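Local coordinates for putative DD-carboxypeptidase TP_0574 (Treponema pallidum, PDB 1O75), which shows zinc-dependent carboxypeptidase activity, binds penicillin, and is a possible D,D-carboxypeptidase that may lower the cross-linking of peptidoglycan, at residues B[52-57]-B[149-154]; B[72-77]-B[100-105]; B[209-214]-B[321-326]; B[249-254]-B[317-322]. The protein carries 2 engineered substitutions. One frame throughout, in Å; residues are numbered along the deposited sequence.

Contact 1. Residues B[52-57]-B[149-154]; sequences AVSRAT and NVKVHG
Val53 and Val152 face each other as a hydrogen-bonded pair in an antiparallel beta ladder, at 164° between strand directions. Strand 53-56 lies along strand 143-163 in the large mixed sheet of the region that matches the Tp47 domain a family. Val53 N gives its hydrogen to Val152 O at 3.0 Å. The second hydrogen-bonded pair is Arg55 with Val150. Here Arg55 N reaches Val150 O and Val150 N reaches Arg55 O, each at 2.8 Å.

Lys151 carries the contact on the face it shares with Ser54. Its CG stands opposite the backbone N (chi1 -179°), and the chain beyond is extended, so it runs past the neighbouring strand. CB lies near Ser54 CB. CG is 3.8 Å from Ser54 CB and also meets Ala52 CB. CD still touches Ser54 CB. CE then presses on Ala52 CB at 3.5 Å, tighter than usual for two carbons. NZ leads away from strand 53-56. The Lys151 side chain also borders a bound xenon.

On the other face, Val150 and Val152 pack on helix 60-65 and strand 69-85. The His153 ring is held by Glu72 through NE2. Its ND1 lies 3.6 Å from Ala52 CB, which approaches the ring obliquely.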
loop_
_atom_site.group_PDB
_atom_site.type_symbol
_atom_site.label_atom_id
_atom_site.label_comp_id
_atom_site.label_asym_id
_atom_site.label_seq_id
_atom_site.Cartn_x
_atom_site.Cartn_y
_atom_site.Cartn_z
ATOM N N ALA B 52 9.851 -17.344 23.485
ATOM C CA ALA B 52 8.575 -16.792 23.026
ATOM C C ALA B 52 8.488 -15.268 22.853
ATOM O O ALA B 52 8.724 -14.486 23.795
ATOM C CB ALA B 52 7.460 -17.269 23.933
ATOM N N VAL B 53 8.123 -14.872 21.627
ATOM C CA VAL B 53 7.939 -13.471 21.221
ATOM C C VAL B 53 6.752 -12.799 21.960
ATOM O O VAL B 53 5.632 -12.861 21.455
ATOM C CB VAL B 53 7.664 -13.404 19.677
ATOM C CG1 VAL B 53 7.308 -11.981 19.238
ATOM C CG2 VAL B 53 8.884 -13.893 18.906
ATOM N N SER B 54 6.993 -12.168 23.122
ATOM C CA SER B 54 5.944 -11.491 23.915
ATOM C C SER B 54 6.012 -9.956 23.865
ATOM O O SER B 54 6.577 -9.319 24.763
ATOM C CB SER B 54 6.011 -11.897 25.380
ATOM O OG SER B 54 5.029 -11.174 26.121
ATOM N N ARG B 55 5.377 -9.375 22.858
ATOM C CA ARG B 55 5.424 -7.942 22.626
ATOM C C ARG B 55 4.144 -7.117 22.779
ATOM O O ARG B 55 3.030 -7.642 22.794
ATOM C CB ARG B 55 5.962 -7.722 21.220
ATOM C CG ARG B 55 5.083 -8.381 20.164
ATOM C CD ARG B 55 5.802 -8.491 18.823
ATOM N NE ARG B 55 5.548 -7.364 17.926
ATOM C CZ ARG B 55 6.318 -7.062 16.880
ATOM N NH1 ARG B 55 7.392 -7.796 16.612
ATOM N NH2 ARG B 55 6.010 -6.038 16.089
ATOM N N ALA B 56 4.344 -5.804 22.862
ATOM C CA ALA B 56 3.260 -4.843 22.983
ATOM C C ALA B 56 2.704 -4.654 21.577
ATOM O O ALA B 56 3.454 -4.469 20.623
ATOM C CB ALA B 56 3.795 -3.522 23.522
ATOM N N THR B 57 1.390 -4.710 21.437
ATOM C CA THR B 57 0.805 -4.547 20.120
ATOM C C THR B 57 -0.693 -4.339 20.129
ATOM O O THR B 57 -1.376 -4.656 21.093
ATOM C CB THR B 57 1.099 -5.761 19.238
ATOM O OG1 THR B 57 0.350 -5.665 18.018
ATOM C CG2 THR B 57 0.703 -7.021 19.953
ATOM N N ASN B 149 -1.009 -7.007 24.248
ATOM C CA ASN B 149 0.234 -7.758 24.062
ATOM C C ASN B 149 -0.043 -9.058 23.351
ATOM O O ASN B 149 -1.148 -9.603 23.431
ATOM C CB ASN B 149 0.891 -8.094 25.411
ATOM C CG ASN B 149 1.270 -6.871 26.199
ATOM O OD1 ASN B 149 2.384 -6.356 26.086
ATOM N ND2 ASN B 149 0.327 -6.378 26.999
ATOM N N VAL B 150 0.977 -9.567 22.663
ATOM C CA VAL B 150 0.858 -10.828 21.958
ATOM C C VAL B 150 2.137 -11.606 22.227
ATOM O O VAL B 150 3.222 -11.024 22.334
ATOM C CB VAL B 150 0.690 -10.619 20.442
ATOM C CG1 VAL B 150 0.564 -11.966 19.744
ATOM C CG2 VAL B 150 -0.565 -9.769 20.175
ATOM N N LYS B 151 2.002 -12.915 22.350
ATOM C CA LYS B 151 3.145 -13.771 22.616
ATOM C C LYS B 151 3.024 -14.928 21.644
ATOM O O LYS B 151 1.996 -15.603 21.612
ATOM C CB LYS B 151 3.097 -14.259 24.070
ATOM C CG LYS B 151 4.253 -15.145 24.495
ATOM C CD LYS B 151 4.182 -15.464 25.983
ATOM C CE LYS B 151 5.015 -16.692 26.323
ATOM N NZ LYS B 151 4.925 -17.085 27.775
ATOM N N VAL B 152 4.053 -15.121 20.817
ATOM C CA VAL B 152 4.058 -16.197 19.838
ATOM C C VAL B 152 5.145 -17.216 20.227
ATOM O O VAL B 152 6.314 -16.853 20.355
ATOM C CB VAL B 152 4.329 -15.626 18.442
ATOM C CG1 VAL B 152 4.104 -16.718 17.383
ATOM C CG2 VAL B 152 3.407 -14.417 18.197
ATOM N N HIS B 153 4.760 -18.479 20.388
ATOM C CA HIS B 153 5.684 -19.527 20.836
ATOM C C HIS B 153 6.357 -20.357 19.763
ATOM O O HIS B 153 7.429 -20.932 19.999
ATOM C CB HIS B 153 4.964 -20.523 21.745
ATOM C CG HIS B 153 4.408 -19.918 22.992
ATOM N ND1 HIS B 153 4.910 -19.849 24.247
ATOM C CD2 HIS B 153 3.177 -19.300 23.034
ATOM C CE1 HIS B 153 3.976 -19.197 25.019
ATOM N NE2 HIS B 153 2.939 -18.878 24.264
ATOM N N GLY B 154 5.698 -20.455 18.613
ATOM C CA GLY B 154 6.205 -21.268 17.535
ATOM C C GLY B 154 5.150 -21.573 16.491
ATOM O O GLY B 154 4.162 -20.848 16.341
#

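Contact 2. Residues B[72-77]-B[100-105]; sequences EVLGEK and SVTKMV. With XE (xenon), chain G.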
loop_
_atom_site.group_PDB
_atom_site.type_symbol
_atom_site.label_atom_id
_atom_site.label_comp_id
_atom_site.label_asym_id
_atom_site.label_seq_id
_atom_site.Cartn_x
_atom_site.Cartn_y
_atom_site.Cartn_z
ATOM N N GLU B 72 -0.715 -16.271 21.990
ATOM C CA GLU B 72 -1.489 -15.883 23.170
ATOM C C GLU B 72 -1.590 -14.372 23.113
ATOM O O GLU B 72 -0.638 -13.689 22.705
ATOM C CB GLU B 72 -0.799 -16.265 24.490
ATOM C CG GLU B 72 -0.763 -17.749 24.785
ATOM C CD GLU B 72 -0.044 -18.037 26.091
ATOM O OE1 GLU B 72 1.141 -17.671 26.223
ATOM O OE2 GLU B 72 -0.668 -18.617 26.992
ATOM N N VAL B 73 -2.739 -13.839 23.510
ATOM C CA VAL B 73 -2.913 -12.406 23.537
ATOM C C VAL B 73 -3.374 -12.002 24.928
ATOM O O VAL B 73 -4.046 -12.767 25.623
ATOM C CB VAL B 73 -3.947 -11.918 22.482
ATOM C CG1 VAL B 73 -3.395 -12.140 21.081
ATOM C CG2 VAL B 73 -5.247 -12.671 22.632
ATOM N N LEU B 74 -2.962 -10.812 25.331
ATOM C CA LEU B 74 -3.317 -10.233 26.616
ATOM C C LEU B 74 -4.126 -8.981 26.302
ATOM O O LEU B 74 -3.753 -8.210 25.412
ATOM C CB LEU B 74 -2.057 -9.814 27.372
ATOM C CG LEU B 74 -2.291 -9.131 28.721
ATOM C CD1 LEU B 74 -2.705 -10.198 29.731
ATOM C CD2 LEU B 74 -1.011 -8.427 29.193
ATOM N N GLY B 75 -5.217 -8.774 27.034
ATOM C CA GLY B 75 -6.036 -7.593 26.809
ATOM C C GLY B 75 -6.536 -6.946 28.089
ATOM O O GLY B 75 -6.543 -7.585 29.150
ATOM N N GLU B 76 -6.944 -5.679 27.992
ATOM C CA GLU B 76 -7.457 -4.940 29.144
ATOM C C GLU B 76 -8.965 -4.788 29.017
ATOM O O GLU B 76 -9.490 -4.545 27.921
ATOM C CB GLU B 76 -6.838 -3.550 29.228
ATOM C CG GLU B 76 -5.345 -3.543 29.219
ATOM C CD GLU B 76 -4.771 -2.151 29.299
ATOM O OE1 GLU B 76 -5.408 -1.201 28.794
ATOM O OE2 GLU B 76 -3.668 -2.006 29.854
ATOM N N LYS B 77 -9.658 -4.916 30.142
ATOM C CA LYS B 77 -11.111 -4.800 30.135
ATOM C C LYS B 77 -11.588 -3.509 29.499
ATOM O O LYS B 77 -11.108 -2.416 29.817
ATOM C CB LYS B 77 -11.682 -4.891 31.556
ATOM C CG LYS B 77 -13.215 -4.902 31.560
ATOM C CD LYS B 77 -13.748 -4.675 32.965
ATOM C CE LYS B 77 -15.258 -4.528 32.984
ATOM N NZ LYS B 77 -15.706 -4.105 34.357
ATOM N N SER B 100 -6.292 -2.417 35.179
ATOM C CA SER B 100 -6.168 -3.360 36.292
ATOM C C SER B 100 -6.904 -4.677 36.081
ATOM O O SER B 100 -6.721 -5.630 36.843
ATOM C CB SER B 100 -6.657 -2.710 37.596
ATOM O OG SER B 100 -8.058 -2.486 37.571
ATOM N N VAL B 101 -7.747 -4.750 35.060
ATOM C CA VAL B 101 -8.461 -5.992 34.819
ATOM C C VAL B 101 -8.016 -6.547 33.466
ATOM O O VAL B 101 -8.413 -6.044 32.415
ATOM C CB VAL B 101 -9.993 -5.765 34.839
ATOM C CG1 VAL B 101 -10.722 -7.080 34.628
ATOM C CG2 VAL B 101 -10.403 -5.147 36.180
ATOM N N THR B 102 -7.177 -7.576 33.501
ATOM C CA THR B 102 -6.680 -8.167 32.268
ATOM C C THR B 102 -7.028 -9.641 32.146
ATOM O O THR B 102 -7.417 -10.296 33.109
ATOM C CB THR B 102 -5.163 -8.009 32.164
ATOM O OG1 THR B 102 -4.532 -8.754 33.214
ATOM C CG2 THR B 102 -4.769 -6.537 32.292
ATOM N N LYS B 103 -6.896 -10.160 30.941
ATOM C CA LYS B 103 -7.186 -11.549 30.681
ATOM C C LYS B 103 -6.224 -11.990 29.582
ATOM O O LYS B 103 -5.880 -11.199 28.703
ATOM C CB LYS B 103 -8.628 -11.693 30.207
ATOM C CG LYS B 103 -9.131 -13.119 30.156
ATOM C CD LYS B 103 -9.382 -13.692 31.561
ATOM C CE LYS B 103 -10.578 -13.025 32.237
ATOM N NZ LYS B 103 -11.030 -13.754 33.471
ATOM N N MET B 104 -5.783 -13.241 29.646
ATOM C CA MET B 104 -4.878 -13.783 28.642
ATOM C C MET B 104 -5.513 -15.043 28.089
ATOM O O MET B 104 -5.938 -15.915 28.839
ATOM C CB MET B 104 -3.514 -14.113 29.256
ATOM C CG MET B 104 -2.462 -14.531 28.227
ATOM S SD MET B 104 -0.844 -14.848 28.957
ATOM C CE MET B 104 -0.295 -13.181 29.300
ATOM N N VAL B 105 -5.591 -15.132 26.770
ATOM C CA VAL B 105 -6.186 -16.283 26.133
ATOM C C VAL B 105 -5.338 -16.691 24.960
ATOM O O VAL B 105 -4.496 -15.927 24.507
ATOM C CB VAL B 105 -7.607 -15.948 25.588
ATOM C CG1 VAL B 105 -8.535 -15.540 26.744
ATOM C CG2 VAL B 105 -7.519 -14.803 24.568
HETATM XE XE XE G . 0.536 -12.286 25.911
#
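Val101 O accepts the hydrogen of Lys77 N at 2.8 Å. The side chains of the two residues also meet, CB to CB at 3.8 Å, before the extended lysine leads off. Thr102 follows in a non-hydrogen-bonded pair with Glu76. Its CB sits 3.3 Å from Gly75 O and brushes Leu74 CD1. The carboxylate of Glu76 is held elsewhere, by Thr97 and by Ser387 of the second subunit.

Lys103 pairs with Gly75 through two backbone bonds, and its side chain turns away toward strand 137-140. The ladder is antiparallel, with 152° between the strand directions. It joins strands 69-85 and 101-114 in the large mixed sheet of the Tp47 domain a region, and strand 143-163 flanks 69-85 on its other edge.

Met104 shares a face with Leu74 and a bound xenon. Its chain bends at chi3 (-74°) in the conformer given, one of two deposited. In that conformer the bend brings the methyl CE to 3.6 Å from the xenon and 3.9 Å from Leu74 CD1. Leu74 N is 3.8 Å from the xenon. Glu72 O lies 3.7 Å from the xenon, and Lys151 also lines the pocket. Val105 closes the segment on the opposite face. Its CG2 meets Val73 CG2 at 3.7 Å, beside Phe138 of strand 137-140.

Contact 3. Residues B[209-214]-B[321-326]; sequences PHDLVV and GYRDVV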
loop_
_atom_site.group_PDB
_atom_site.type_symbol
_atom_site.label_atom_id
_atom_site.label_comp_id
_atom_site.label_asym_id
_atom_site.label_seq_id
_atom_site.Cartn_x
_atom_site.Cartn_y
_atom_site.Cartn_z
ATOM N N PRO B 209 1.853 -27.444 -9.257
ATOM C CA PRO B 209 1.341 -26.313 -10.039
ATOM C C PRO B 209 1.208 -25.020 -9.217
ATOM O O PRO B 209 1.397 -23.929 -9.744
ATOM C CB PRO B 209 -0.017 -26.816 -10.524
ATOM C CG PRO B 209 0.207 -28.311 -10.644
ATOM C CD PRO B 209 0.957 -28.611 -9.369
ATOM N N HIS B 210 0.897 -25.145 -7.931
ATOM C CA HIS B 210 0.723 -23.961 -7.087
ATOM C C HIS B 210 2.023 -23.362 -6.533
ATOM O O HIS B 210 1.984 -22.349 -5.833
ATOM C CB HIS B 210 -0.231 -24.271 -5.914
ATOM C CG HIS B 210 0.392 -25.050 -4.793
ATOM N ND1 HIS B 210 -0.299 -25.376 -3.646
ATOM C CD2 HIS B 210 1.626 -25.590 -4.652
ATOM C CE1 HIS B 210 0.478 -26.086 -2.848
ATOM N NE2 HIS B 210 1.652 -26.231 -3.435
ATOM N N ASP B 211 3.165 -23.982 -6.843
ATOM C CA ASP B 211 4.449 -23.482 -6.344
ATOM C C ASP B 211 4.712 -22.028 -6.723
ATOM O O ASP B 211 4.395 -21.592 -7.831
ATOM C CB ASP B 211 5.625 -24.328 -6.871
ATOM C CG ASP B 211 5.748 -25.674 -6.171
ATOM O OD1 ASP B 211 5.355 -25.800 -4.990
ATOM O OD2 ASP B 211 6.268 -26.607 -6.803
ATOM N N LEU B 212 5.308 -21.294 -5.791
ATOM C CA LEU B 212 5.674 -19.899 -5.999
ATOM C C LEU B 212 7.177 -19.755 -6.198
ATOM O O LEU B 212 7.959 -20.572 -5.714
ATOM C CB LEU B 212 5.310 -19.053 -4.777
ATOM C CG LEU B 212 3.892 -19.071 -4.208
ATOM C CD1 LEU B 212 3.665 -17.809 -3.414
ATOM C CD2 LEU B 212 2.898 -19.189 -5.310
ATOM N N VAL B 213 7.563 -18.694 -6.896
ATOM C CA VAL B 213 8.950 -18.353 -7.134
ATOM C C VAL B 213 9.047 -16.839 -6.938
ATOM O O VAL B 213 8.019 -16.140 -6.820
ATOM C CB VAL B 213 9.404 -18.711 -8.577
ATOM C CG1 VAL B 213 9.381 -20.223 -8.762
ATOM C CG2 VAL B 213 8.514 -18.023 -9.605
ATOM N N VAL B 214 10.270 -16.331 -6.915
ATOM C CA VAL B 214 10.499 -14.911 -6.735
ATOM C C VAL B 214 10.091 -14.132 -7.979
ATOM O O VAL B 214 10.405 -14.536 -9.092
ATOM C CB VAL B 214 12.009 -14.621 -6.483
ATOM C CG1 VAL B 214 12.256 -13.102 -6.490
ATOM C CG2 VAL B 214 12.446 -15.247 -5.167
ATOM N N GLY B 321 3.662 -27.613 2.081
ATOM C CA GLY B 321 3.130 -27.983 0.784
ATOM C C GLY B 321 3.679 -27.240 -0.403
ATOM O O GLY B 321 3.257 -27.497 -1.536
ATOM N N TYR B 322 4.604 -26.313 -0.157
ATOM C CA TYR B 322 5.197 -25.539 -1.229
ATOM C C TYR B 322 6.700 -25.757 -1.346
ATOM O O TYR B 322 7.391 -26.020 -0.358
ATOM C CB TYR B 322 4.982 -24.032 -1.010
ATOM C CG TYR B 322 3.556 -23.563 -1.184
ATOM C CD1 TYR B 322 2.637 -23.669 -0.144
ATOM C CD2 TYR B 322 3.128 -23.021 -2.397
ATOM C CE1 TYR B 322 1.297 -23.239 -0.305
ATOM C CE2 TYR B 322 1.792 -22.585 -2.574
ATOM C CZ TYR B 322 0.893 -22.699 -1.520
ATOM O OH TYR B 322 -0.408 -22.271 -1.673
ATOM N N ARG B 323 7.202 -25.627 -2.564
ATOM C CA ARG B 323 8.624 -25.760 -2.817
ATOM C C ARG B 323 9.272 -24.561 -2.102
ATOM O O ARG B 323 8.653 -23.497 -1.988
ATOM C CB ARG B 323 8.865 -25.696 -4.329
ATOM C CG ARG B 323 10.265 -26.088 -4.786
ATOM C CD ARG B 323 10.274 -26.459 -6.272
ATOM N NE ARG B 323 10.064 -25.308 -7.151
ATOM C CZ ARG B 323 9.133 -25.244 -8.099
ATOM N NH1 ARG B 323 8.312 -26.262 -8.295
ATOM N NH2 ARG B 323 9.032 -24.165 -8.863
ATOM N N ASP B 324 10.490 -24.730 -1.591
ATOM C CA ASP B 324 11.174 -23.617 -0.914
ATOM C C ASP B 324 11.340 -22.458 -1.910
ATOM O O ASP B 324 11.511 -22.671 -3.104
ATOM C CB ASP B 324 12.563 -24.032 -0.400
ATOM C CG ASP B 324 12.509 -24.911 0.859
ATOM O OD1 ASP B 324 11.406 -25.238 1.354
ATOM O OD2 ASP B 324 13.589 -25.279 1.369
ATOM N N VAL B 325 11.263 -21.226 -1.429
ATOM C CA VAL B 325 11.465 -20.082 -2.304
ATOM C C VAL B 325 12.772 -19.468 -1.852
ATOM O O VAL B 325 12.876 -19.018 -0.714
ATOM C CB VAL B 325 10.353 -19.051 -2.138
ATOM C CG1 VAL B 325 10.680 -17.805 -2.972
ATOM C CG2 VAL B 325 9.016 -19.684 -2.555
ATOM N N VAL B 326 13.763 -19.434 -2.735
ATOM C CA VAL B 326 15.070 -18.910 -2.364
ATOM C C VAL B 326 15.303 -17.563 -3.007
ATOM O O VAL B 326 15.122 -17.409 -4.211
ATOM C CB VAL B 326 16.218 -19.888 -2.794
ATOM C CG1 VAL B 326 17.573 -19.345 -2.360
ATOM C CG2 VAL B 326 15.997 -21.269 -2.166
HETATM O O HOH W 1 6.950 -22.608 -3.888
HETATM O O HOH W 2 10.341 -21.832 -5.461
#
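The backbones of 209-214 and 321-326 run the same way, 14° apart end to end, and stay far enough apart for two waters to bridge them. One water takes the hydrogen of Leu212 N and donates to Arg323 O. The other donates to both Leu212 O and Asp324 O.

His210 and Tyr322 stack face to face, with centroids 3.9 Å apart and planes at 9°. Tyr322 CE2 lies over the centre of the imidazole. His210 CG sits between its own backbone N and carbonyl carbon, which swings the ring over the tyrosine. At the imidazole edge, NE2 donates to Gly321 O at 2.8 Å. The oxygen lies in the ring plane, although NE2 stands above the carbonyl plane.

Asp211 grips Arg323 twice. In the Arg323 conformer given, one of two deposited, OD2 forms a salt bridge with NH1 at 2.6 Å. OD2 also takes a hydrogen from Ser208 N. OD1 accepts from Arg323 N at 3.1 Å, approached from above the carboxylate. In the same conformer the carboxylate and guanidinium planes are 75° apart, so this is no flat two-pronged pairing.

Further along, Val325 CG2 touches Leu212 O at 3.4 Å and its CG1 meets Val214 CG2. Strands 212-220 and 325-331 are edge strands of two different four-stranded antiparallel sheets. Such packing fits a beta sandwich, consistent with the E-set assignment of this domain.

Contact 4. Residues B[249-254]-B[317-322]; sequences IDYVMN and LIANGY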
loop_
_atom_site.group_PDB
_atom_site.type_symbol
_atom_site.label_atom_id
_atom_site.label_comp_id
_atom_site.label_asym_id
_atom_site.label_seq_id
_atom_site.Cartn_x
_atom_site.Cartn_y
_atom_site.Cartn_z
ATOM N N ILE B 249 -3.036 -15.810 -0.534
ATOM C CA ILE B 249 -3.523 -16.129 0.795
ATOM C C ILE B 249 -3.256 -17.596 1.160
ATOM O O ILE B 249 -2.880 -17.902 2.291
ATOM C CB ILE B 249 -5.031 -15.786 0.900
ATOM C CG1 ILE B 249 -5.182 -14.267 0.903
ATOM C CG2 ILE B 249 -5.638 -16.372 2.172
ATOM C CD1 ILE B 249 -4.443 -13.589 2.037
ATOM N N ASP B 250 -3.451 -18.509 0.212
ATOM C CA ASP B 250 -3.205 -19.922 0.499
ATOM C C ASP B 250 -1.736 -20.084 0.906
ATOM O O ASP B 250 -1.402 -20.880 1.779
ATOM C CB ASP B 250 -3.486 -20.801 -0.729
ATOM C CG ASP B 250 -4.980 -21.027 -0.969
ATOM O OD1 ASP B 250 -5.780 -20.879 -0.017
ATOM O OD2 ASP B 250 -5.361 -21.377 -2.108
ATOM N N TYR B 251 -0.856 -19.332 0.267
ATOM C CA TYR B 251 0.555 -19.433 0.617
ATOM C C TYR B 251 0.843 -18.896 2.034
ATOM O O TYR B 251 1.423 -19.610 2.856
ATOM C CB TYR B 251 1.422 -18.690 -0.395
ATOM C CG TYR B 251 2.918 -18.843 -0.105
ATOM C CD1 TYR B 251 3.582 -20.034 -0.407
ATOM C CD2 TYR B 251 3.653 -17.806 0.488
ATOM C CE1 TYR B 251 4.952 -20.201 -0.135
ATOM C CE2 TYR B 251 5.032 -17.958 0.777
ATOM C CZ TYR B 251 5.667 -19.160 0.461
ATOM O OH TYR B 251 6.994 -19.357 0.785
ATOM N N VAL B 252 0.437 -17.668 2.350
ATOM C CA VAL B 252 0.748 -17.179 3.696
ATOM C C VAL B 252 0.035 -18.001 4.754
ATOM O O VAL B 252 0.509 -18.096 5.884
ATOM C CB VAL B 252 0.421 -15.653 3.892
ATOM C CG1 VAL B 252 1.341 -14.809 3.029
ATOM C CG2 VAL B 252 -1.070 -15.357 3.543
ATOM N N MET B 253 -1.087 -18.634 4.402
ATOM C CA MET B 253 -1.798 -19.443 5.406
ATOM C C MET B 253 -1.065 -20.766 5.644
ATOM O O MET B 253 -1.423 -21.528 6.533
ATOM C CB MET B 253 -3.247 -19.708 4.988
ATOM C CG MET B 253 -4.159 -18.472 5.118
ATOM S SD MET B 253 -4.279 -17.870 6.831
ATOM C CE MET B 253 -4.513 -16.175 6.583
ATOM N N ASN B 254 -0.047 -21.033 4.833
ATOM C CA ASN B 254 0.777 -22.233 5.000
ATOM C C ASN B 254 2.239 -21.867 5.297
ATOM O O ASN B 254 3.106 -22.742 5.480
ATOM C CB ASN B 254 0.672 -23.094 3.748
ATOM C CG ASN B 254 -0.609 -23.909 3.747
ATOM O OD1 ASN B 254 -0.776 -24.798 4.578
ATOM N ND2 ASN B 254 -1.527 -23.576 2.858
ATOM N N LEU B 317 12.378 -19.129 2.075
ATOM C CA LEU B 317 11.011 -19.098 2.630
ATOM C C LEU B 317 10.500 -20.536 2.742
ATOM O O LEU B 317 10.504 -21.270 1.765
ATOM C CB LEU B 317 10.079 -18.318 1.687
ATOM C CG LEU B 317 10.012 -16.790 1.771
ATOM C CD1 LEU B 317 11.330 -16.196 2.081
ATOM C CD2 LEU B 317 9.451 -16.259 0.465
ATOM N N ILE B 318 10.020 -20.903 3.922
ATOM C CA ILE B 318 9.543 -22.245 4.205
ATOM C C ILE B 318 8.040 -22.263 4.495
ATOM O O ILE B 318 7.566 -21.629 5.442
ATOM C CB ILE B 318 10.335 -22.810 5.395
ATOM C CG1 ILE B 318 11.831 -22.885 4.996
ATOM C CG2 ILE B 318 9.790 -24.171 5.787
ATOM C CD1 ILE B 318 12.753 -23.076 6.176
ATOM N N ALA B 319 7.305 -23.008 3.677
ATOM C CA ALA B 319 5.848 -23.075 3.792
ATOM C C ALA B 319 5.345 -24.491 3.500
ATOM O O ALA B 319 5.835 -25.142 2.596
ATOM C CB ALA B 319 5.213 -22.084 2.798
ATOM N N ASN B 320 4.360 -24.945 4.266
ATOM C CA ASN B 320 3.803 -26.297 4.099
ATOM C C ASN B 320 3.211 -26.538 2.728
ATOM O O ASN B 320 2.388 -25.763 2.260
ATOM C CB ASN B 320 2.721 -26.565 5.162
ATOM C CG ASN B 320 3.284 -26.700 6.537
ATOM O OD1 ASN B 320 4.545 -27.123 6.623
ATOM N ND2 ASN B 320 2.597 -26.435 7.538
ATOM N N GLY B 321 3.662 -27.613 2.081
ATOM C CA GLY B 321 3.130 -27.983 0.784
ATOM C C GLY B 321 3.679 -27.240 -0.403
ATOM O O GLY B 321 3.257 -27.497 -1.536
ATOM N N TYR B 322 4.604 -26.313 -0.157
ATOM C CA TYR B 322 5.197 -25.539 -1.229
ATOM C C TYR B 322 6.700 -25.757 -1.346
ATOM O O TYR B 322 7.391 -26.020 -0.358
ATOM C CB TYR B 322 4.982 -24.032 -1.010
ATOM C CG TYR B 322 3.556 -23.563 -1.184
ATOM C CD1 TYR B 322 2.637 -23.669 -0.144
ATOM C CD2 TYR B 322 3.128 -23.021 -2.397
ATOM C CE1 TYR B 322 1.297 -23.239 -0.305
ATOM C CE2 TYR B 322 1.792 -22.585 -2.574
ATOM C CZ TYR B 322 0.893 -22.699 -1.520
ATOM O OH TYR B 322 -0.408 -22.271 -1.673
HETATM O O HOH W 3 7.962 -21.771 0.345
HETATM O O HOH W 4 -0.059 -25.325 7.094
#
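Asn254 O takes the hydrogen of Asn320 N at 2.8 Å. This bond joins the chain after helix residues 249-252 to the type II beta turn 319-322. The turn leads out of strand 311-319 in the E-set-like domain. The Asn254 side chain is held too: ND2 donates to Asp250 O in the helix at 2.9 Å. Its OD1 takes a hydrogen from a water that also accepts from Asn320 ND2, and Asn320 ND2 binds Phe157 O as well.

The Tyr251 ring lies between the helix and the strand. With chi1 at -177° the side chain points away from its own backbone N, and the ring runs along Ala319 toward Leu317. The edge of this ring meets the face of Tyr322 in a T-shaped pair, with planes at 84° and centroids 4.9 Å apart. CD1 lies 3.5 Å above the centre of the Tyr322 ring. CE1 touches both Tyr322 and Ala319 CB, the latter at 3.5 Å. Asn254 CB lies at the edge of Tyr322, near its plane. At the far end of Tyr251, OH touches Leu317 CB at 3.4 Å and shares a water, lying in its ring plane, with Leu317 O.

Overall arrangement
Contacts 1 and 2 are neighbours in one sheet, with centres 13 Å apart. Strand 69-85 of contact 2 lies directly beside strand 143-163 of contact 1. Lys151 N to Glu72 O at 2.8 Å and Leu74 N to Asn149 O at 2.9 Å are probable hydrogen bonds between them. Together they supply the four residues of one xenon pocket. Contacts 3 and 4 form a second pair, in the domain C region, with centres 8 Å apart. They share Gly321 and Tyr322, whose ring is stacked in contact 3 and takes the edge of Tyr251 on its face in contact 4. Contact 4 is closer to the first pair, its centre about 21 Å from that of contact 1. Contacts 2 and 3 are farthest apart, at about 38 Å between centres.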